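Local coordinates for protein ORC2 (Aeropyrum pernix, PDB 1W5T) that binds and hydrolyses ATP through an AAA+ domain, binds DNA, probably in part through its winged-helix domain, and takes part in regulating DNA replication, at residues G7-Y19 with L266-S280. Numbering follows the deposited sequence.
Sequences GLFKDRRVFDENY and LKMACEMAEAMGRDS
Leu-8 is buried against the last turn of helix 259-275 and the chain that follows it: its CD2 lies 3.8 Å from Ala-273 CB, while CD1 reaches Arg-278 O at 3.6 Å. Beside it, Phe-9 has CG anti to its carbonyl carbon (chi1 -70°), which swings CZ to 3.4 Å from Cys-270 CB; the cysteine sulfur makes an oblique sulfur-aromatic contact with the same ring, 5.0 Å from its centroid. Phe-15 extends this packed side, with CE2 3.8 Å from Leu-266 CG and its CB along the Lys-267 chain. The N-terminal segment 7-19, a loop with a short 3-10 turn at 12-15, lies on a helix of the AAA+ lid, and continues to Glu-17 and Tyr-19, which touch the bound ATP analogue. On the more exposed side the contact is polar. Glu-274 OE1 receives Leu-8 N at 2.6 Å in a nearly straight bond (167°), while OE2 pairs with Arg-12 NH1 in a salt bridge tilted 20° from the guanidinium plane. Phe-9 CD1 lies over that guanidinium, 3.6 Å above its plane. An alanine in place of Glu-274 would probably leave Leu-8 N without this acceptor and let the Arg-12 guanidinium turn toward solvent. Glu-271 OE1, of opposite charge to Arg-12, is 4.7 Å from Arg-12 NH1 and makes no direct contact with it.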
loop_
_atom_site.group_PDB
_atom_site.type_symbol
_atom_site.label_atom_id
_atom_site.label_comp_id
_atom_site.label_asym_id
_atom_site.label_seq_id
_atom_site.Cartn_x
_atom_site.Cartn_y
_atom_site.Cartn_z
ATOM N N GLY A 7 15.377 -20.750 20.604
ATOM C CA GLY A 7 16.350 -19.708 21.087
ATOM C C GLY A 7 15.672 -18.472 21.646
ATOM O O GLY A 7 15.197 -18.480 22.790
ATOM N N LEU A 8 15.628 -17.413 20.840
ATOM C CA LEU A 8 15.084 -16.133 21.276
ATOM C C LEU A 8 13.582 -16.015 21.037
ATOM O O LEU A 8 12.886 -15.270 21.693
ATOM C CB LEU A 8 15.830 -14.996 20.573
ATOM C CG LEU A 8 17.109 -14.498 21.255
ATOM C CD1 LEU A 8 18.307 -15.322 20.828
ATOM C CD2 LEU A 8 17.325 -13.040 20.949
ATOM N N PHE A 9 13.094 -16.768 20.082
ATOM C CA PHE A 9 11.728 -16.625 19.639
ATOM C C PHE A 9 10.838 -17.543 20.460
ATOM O O PHE A 9 11.222 -18.674 20.755
ATOM C CB PHE A 9 11.628 -17.020 18.161
ATOM C CG PHE A 9 12.294 -16.056 17.221
ATOM C CD1 PHE A 9 13.598 -16.262 16.808
ATOM C CD2 PHE A 9 11.606 -14.943 16.731
ATOM C CE1 PHE A 9 14.210 -15.370 15.921
ATOM C CE2 PHE A 9 12.214 -14.051 15.848
ATOM C CZ PHE A 9 13.509 -14.267 15.438
ATOM N N LYS A 10 9.659 -17.072 20.835
ATOM C CA LYS A 10 8.664 -18.001 21.351
ATOM C C LYS A 10 7.676 -18.415 20.252
ATOM O O LYS A 10 7.015 -19.441 20.386
ATOM C CB LYS A 10 7.991 -17.474 22.623
ATOM C CG LYS A 10 6.825 -16.488 22.474
ATOM C CD LYS A 10 6.271 -16.165 23.872
ATOM C CE LYS A 10 5.603 -14.815 23.937
ATOM N NZ LYS A 10 5.980 -14.071 25.159
ATOM N N ASP A 11 7.608 -17.616 19.170
ATOM C CA ASP A 11 6.845 -17.925 17.939
ATOM C C ASP A 11 7.319 -17.096 16.735
ATOM O O ASP A 11 6.856 -15.972 16.486
ATOM C CB ASP A 11 5.331 -17.720 18.141
ATOM C CG ASP A 11 4.487 -18.360 17.041
ATOM O OD1 ASP A 11 4.996 -18.709 15.959
ATOM O OD2 ASP A 11 3.267 -18.552 17.167
ATOM N N ARG A 12 8.244 -17.670 15.985
ATOM C CA ARG A 12 8.781 -17.078 14.779
ATOM C C ARG A 12 7.747 -16.622 13.705
ATOM O O ARG A 12 8.059 -15.799 12.830
ATOM C CB ARG A 12 9.709 -18.117 14.151
ATOM C CG ARG A 12 11.072 -17.625 13.747
ATOM C CD ARG A 12 11.946 -18.789 13.326
ATOM N NE ARG A 12 13.344 -18.488 13.538
ATOM C CZ ARG A 12 14.187 -18.989 14.430
ATOM N NH1 ARG A 12 15.404 -18.504 14.385
ATOM N NH2 ARG A 12 13.879 -19.918 15.334
ATOM N N ARG A 13 6.542 -17.184 13.715
ATOM C CA ARG A 13 5.586 -16.870 12.657
ATOM C C ARG A 13 4.991 -15.450 12.833
ATOM O O ARG A 13 4.454 -14.853 11.893
ATOM C CB ARG A 13 4.493 -17.931 12.581
ATOM C CG ARG A 13 5.011 -19.287 12.059
ATOM C CD ARG A 13 4.899 -20.388 13.101
ATOM N NE ARG A 13 3.592 -21.012 13.015
ATOM C CZ ARG A 13 2.566 -20.970 13.863
ATOM N NH1 ARG A 13 2.565 -20.323 15.027
ATOM N NH2 ARG A 13 1.495 -21.648 13.499
ATOM N N VAL A 14 5.106 -14.927 14.043
ATOM C CA VAL A 14 4.735 -13.556 14.360
ATOM C C VAL A 14 5.525 -12.569 13.504
ATOM O O VAL A 14 5.105 -11.454 13.331
ATOM C CB VAL A 14 4.959 -13.278 15.881
ATOM C CG1 VAL A 14 4.856 -11.799 16.247
ATOM C CG2 VAL A 14 4.020 -14.115 16.701
ATOM N N PHE A 15 6.645 -13.018 12.947
ATOM C CA PHE A 15 7.526 -12.176 12.141
ATOM C C PHE A 15 7.341 -12.373 10.630
ATOM O O PHE A 15 7.965 -11.698 9.826
ATOM C CB PHE A 15 8.991 -12.370 12.590
ATOM C CG PHE A 15 9.280 -11.743 13.926
ATOM C CD1 PHE A 15 9.006 -12.446 15.108
ATOM C CD2 PHE A 15 9.760 -10.418 14.018
ATOM C CE1 PHE A 15 9.236 -11.878 16.354
ATOM C CE2 PHE A 15 9.999 -9.816 15.264
ATOM C CZ PHE A 15 9.721 -10.545 16.441
ATOM N N ASP A 16 6.482 -13.312 10.250
ATOM C CA ASP A 16 6.211 -13.545 8.831
ATOM C C ASP A 16 5.309 -12.421 8.281
ATOM O O ASP A 16 4.495 -11.849 9.010
ATOM C CB ASP A 16 5.592 -14.937 8.607
ATOM C CG ASP A 16 6.602 -16.091 8.829
ATOM O OD1 ASP A 16 7.718 -15.879 9.392
ATOM O OD2 ASP A 16 6.379 -17.250 8.450
ATOM N N GLU A 17 5.472 -12.143 6.992
ATOM C CA GLU A 17 4.864 -11.019 6.266
ATOM C C GLU A 17 3.329 -11.015 6.238
ATOM O O GLU A 17 2.691 -9.964 6.196
ATOM C CB GLU A 17 5.447 -10.965 4.838
ATOM C CG GLU A 17 6.604 -11.956 4.650
ATOM C CD GLU A 17 7.546 -11.641 3.495
ATOM O OE1 GLU A 17 8.783 -11.593 3.732
ATOM O OE2 GLU A 17 7.055 -11.469 2.344
ATOM N N ASN A 18 2.711 -12.179 6.268
ATOM C CA ASN A 18 1.278 -12.137 6.403
ATOM C C ASN A 18 0.719 -12.543 7.762
ATOM O O ASN A 18 -0.456 -12.938 7.864
ATOM C CB ASN A 18 0.547 -12.815 5.248
ATOM C CG ASN A 18 1.164 -14.078 4.832
ATOM O OD1 ASN A 18 1.244 -15.046 5.614
ATOM N ND2 ASN A 18 1.614 -14.113 3.581
ATOM N N TYR A 19 1.534 -12.428 8.808
ATOM C CA TYR A 19 0.982 -12.565 10.123
ATOM C C TYR A 19 0.126 -11.335 10.419
ATOM O O TYR A 19 0.559 -10.193 10.200
ATOM C CB TYR A 19 2.082 -12.713 11.166
ATOM C CG TYR A 19 1.584 -12.664 12.572
ATOM C CD1 TYR A 19 1.040 -13.813 13.188
ATOM C CD2 TYR A 19 1.637 -11.474 13.307
ATOM C CE1 TYR A 19 0.577 -13.773 14.518
ATOM C CE2 TYR A 19 1.186 -11.418 14.623
ATOM C CZ TYR A 19 0.665 -12.565 15.230
ATOM O OH TYR A 19 0.206 -12.512 16.536
ATOM N N LEU A 266 13.991 -6.142 13.475
ATOM C CA LEU A 266 13.896 -6.756 14.785
ATOM C C LEU A 266 14.086 -8.276 14.610
ATOM O O LEU A 266 14.841 -8.900 15.365
ATOM C CB LEU A 266 12.567 -6.378 15.478
ATOM C CG LEU A 266 12.198 -7.131 16.766
ATOM C CD1 LEU A 266 13.310 -6.973 17.761
ATOM C CD2 LEU A 266 10.925 -6.649 17.419
ATOM N N LYS A 267 13.431 -8.844 13.591
ATOM C CA LYS A 267 13.670 -10.224 13.231
ATOM C C LYS A 267 15.139 -10.543 13.101
ATOM O O LYS A 267 15.624 -11.472 13.773
ATOM C CB LYS A 267 12.993 -10.628 11.933
ATOM C CG LYS A 267 12.864 -12.176 11.793
ATOM C CD LYS A 267 12.176 -12.578 10.493
ATOM C CE LYS A 267 13.217 -12.850 9.374
ATOM N NZ LYS A 267 12.843 -12.370 7.988
ATOM N N MET A 268 15.808 -9.787 12.230
ATOM C CA MET A 268 17.218 -9.982 11.889
ATOM C C MET A 268 18.080 -9.898 13.134
ATOM O O MET A 268 18.935 -10.744 13.342
ATOM C CB MET A 268 17.726 -8.904 10.921
ATOM C CG MET A 268 17.297 -9.023 9.470
ATOM S SD MET A 268 17.902 -7.533 8.478
ATOM C CE MET A 268 19.705 -7.712 8.629
ATOM N N ALA A 269 17.836 -8.876 13.952
ATOM C CA ALA A 269 18.602 -8.687 15.163
ATOM C C ALA A 269 18.499 -9.941 16.015
ATOM O O ALA A 269 19.479 -10.420 16.530
ATOM C CB ALA A 269 18.147 -7.455 15.909
ATOM N N CYS A 270 17.300 -10.509 16.102
ATOM C CA CYS A 270 17.107 -11.733 16.878
ATOM C C CYS A 270 17.867 -12.959 16.333
ATOM O O CYS A 270 18.495 -13.715 17.099
ATOM C CB CYS A 270 15.630 -12.043 16.993
ATOM S SG CYS A 270 14.845 -10.963 18.147
ATOM N N GLU A 271 17.810 -13.149 15.024
ATOM C CA GLU A 271 18.569 -14.229 14.399
ATOM C C GLU A 271 20.088 -14.042 14.437
ATOM O O GLU A 271 20.834 -15.028 14.503
ATOM C CB GLU A 271 18.022 -14.683 13.022
ATOM C CG GLU A 271 17.693 -13.619 11.991
ATOM C CD GLU A 271 16.704 -14.107 10.919
ATOM O OE1 GLU A 271 15.942 -15.069 11.178
ATOM O OE2 GLU A 271 16.671 -13.525 9.805
ATOM N N MET A 272 20.524 -12.781 14.427
ATOM C CA MET A 272 21.929 -12.419 14.630
ATOM C C MET A 272 22.404 -12.796 16.034
ATOM O O MET A 272 23.541 -13.254 16.193
ATOM C CB MET A 272 22.151 -10.927 14.380
ATOM C CG MET A 272 22.404 -10.567 12.922
ATOM S SD MET A 272 22.326 -8.747 12.684
ATOM C CE MET A 272 22.497 -8.645 10.976
ATOM N N ALA A 273 21.550 -12.590 17.036
ATOM C CA ALA A 273 21.825 -13.042 18.417
ATOM C C ALA A 273 21.915 -14.568 18.517
ATOM O O ALA A 273 22.898 -15.093 19.044
ATOM C CB ALA A 273 20.801 -12.503 19.384
ATOM N N GLU A 274 20.896 -15.266 18.024
ATOM C CA GLU A 274 20.899 -16.733 17.981
ATOM C C GLU A 274 22.192 -17.265 17.332
ATOM O O GLU A 274 22.923 -18.056 17.938
ATOM C CB GLU A 274 19.672 -17.272 17.219
ATOM C CG GLU A 274 18.755 -18.185 18.042
ATOM C CD GLU A 274 17.282 -18.209 17.573
ATOM O OE1 GLU A 274 16.390 -17.952 18.426
ATOM O OE2 GLU A 274 17.006 -18.493 16.362
ATOM N N ALA A 275 22.487 -16.805 16.114
ATOM C CA ALA A 275 23.639 -17.275 15.360
ATOM C C ALA A 275 24.957 -17.150 16.129
ATOM O O ALA A 275 25.857 -17.951 15.923
ATOM C CB ALA A 275 23.725 -16.570 14.032
ATOM N N MET A 276 25.054 -16.171 17.017
ATOM C CA MET A 276 26.238 -15.980 17.860
ATOM C C MET A 276 26.233 -16.840 19.132
ATOM O O MET A 276 27.196 -16.817 19.858
ATOM C CB MET A 276 26.332 -14.526 18.340
ATOM C CG MET A 276 26.529 -13.461 17.277
ATOM S SD MET A 276 26.783 -11.780 18.025
ATOM C CE MET A 276 28.253 -12.045 19.076
ATOM N N GLY A 277 25.124 -17.510 19.447
ATOM C CA GLY A 277 24.951 -18.167 20.736
ATOM C C GLY A 277 24.406 -17.299 21.865
ATOM O O GLY A 277 24.233 -17.784 22.968
ATOM N N ARG A 278 24.137 -16.021 21.619
ATOM C CA ARG A 278 23.503 -15.175 22.643
ATOM C C ARG A 278 22.059 -15.665 22.937
ATOM O O ARG A 278 21.484 -16.353 22.114
ATOM C CB ARG A 278 23.521 -13.721 22.182
ATOM C CG ARG A 278 24.527 -12.871 22.917
ATOM C CD ARG A 278 25.861 -12.739 22.189
ATOM N NE ARG A 278 26.460 -11.420 22.337
ATOM C CZ ARG A 278 27.756 -11.115 22.434
ATOM N NH1 ARG A 278 28.716 -12.036 22.425
ATOM N NH2 ARG A 278 28.082 -9.834 22.538
ATOM N N ASP A 279 21.494 -15.354 24.095
ATOM C CA ASP A 279 20.079 -15.644 24.317
ATOM C C ASP A 279 19.265 -14.405 24.672
ATOM O O ASP A 279 18.133 -14.508 25.164
ATOM C CB ASP A 279 19.873 -16.741 25.378
ATOM C CG ASP A 279 20.390 -16.337 26.733
ATOM O OD1 ASP A 279 20.428 -17.234 27.627
ATOM O OD2 ASP A 279 20.771 -15.164 26.982
ATOM N N SER A 280 19.861 -13.240 24.429
ATOM C CA SER A 280 19.161 -11.978 24.491
ATOM C C SER A 280 19.711 -11.039 23.396
ATOM O O SER A 280 20.775 -11.322 22.795
ATOM C CB SER A 280 19.342 -11.374 25.862
ATOM O OG SER A 280 20.718 -11.379 26.167
#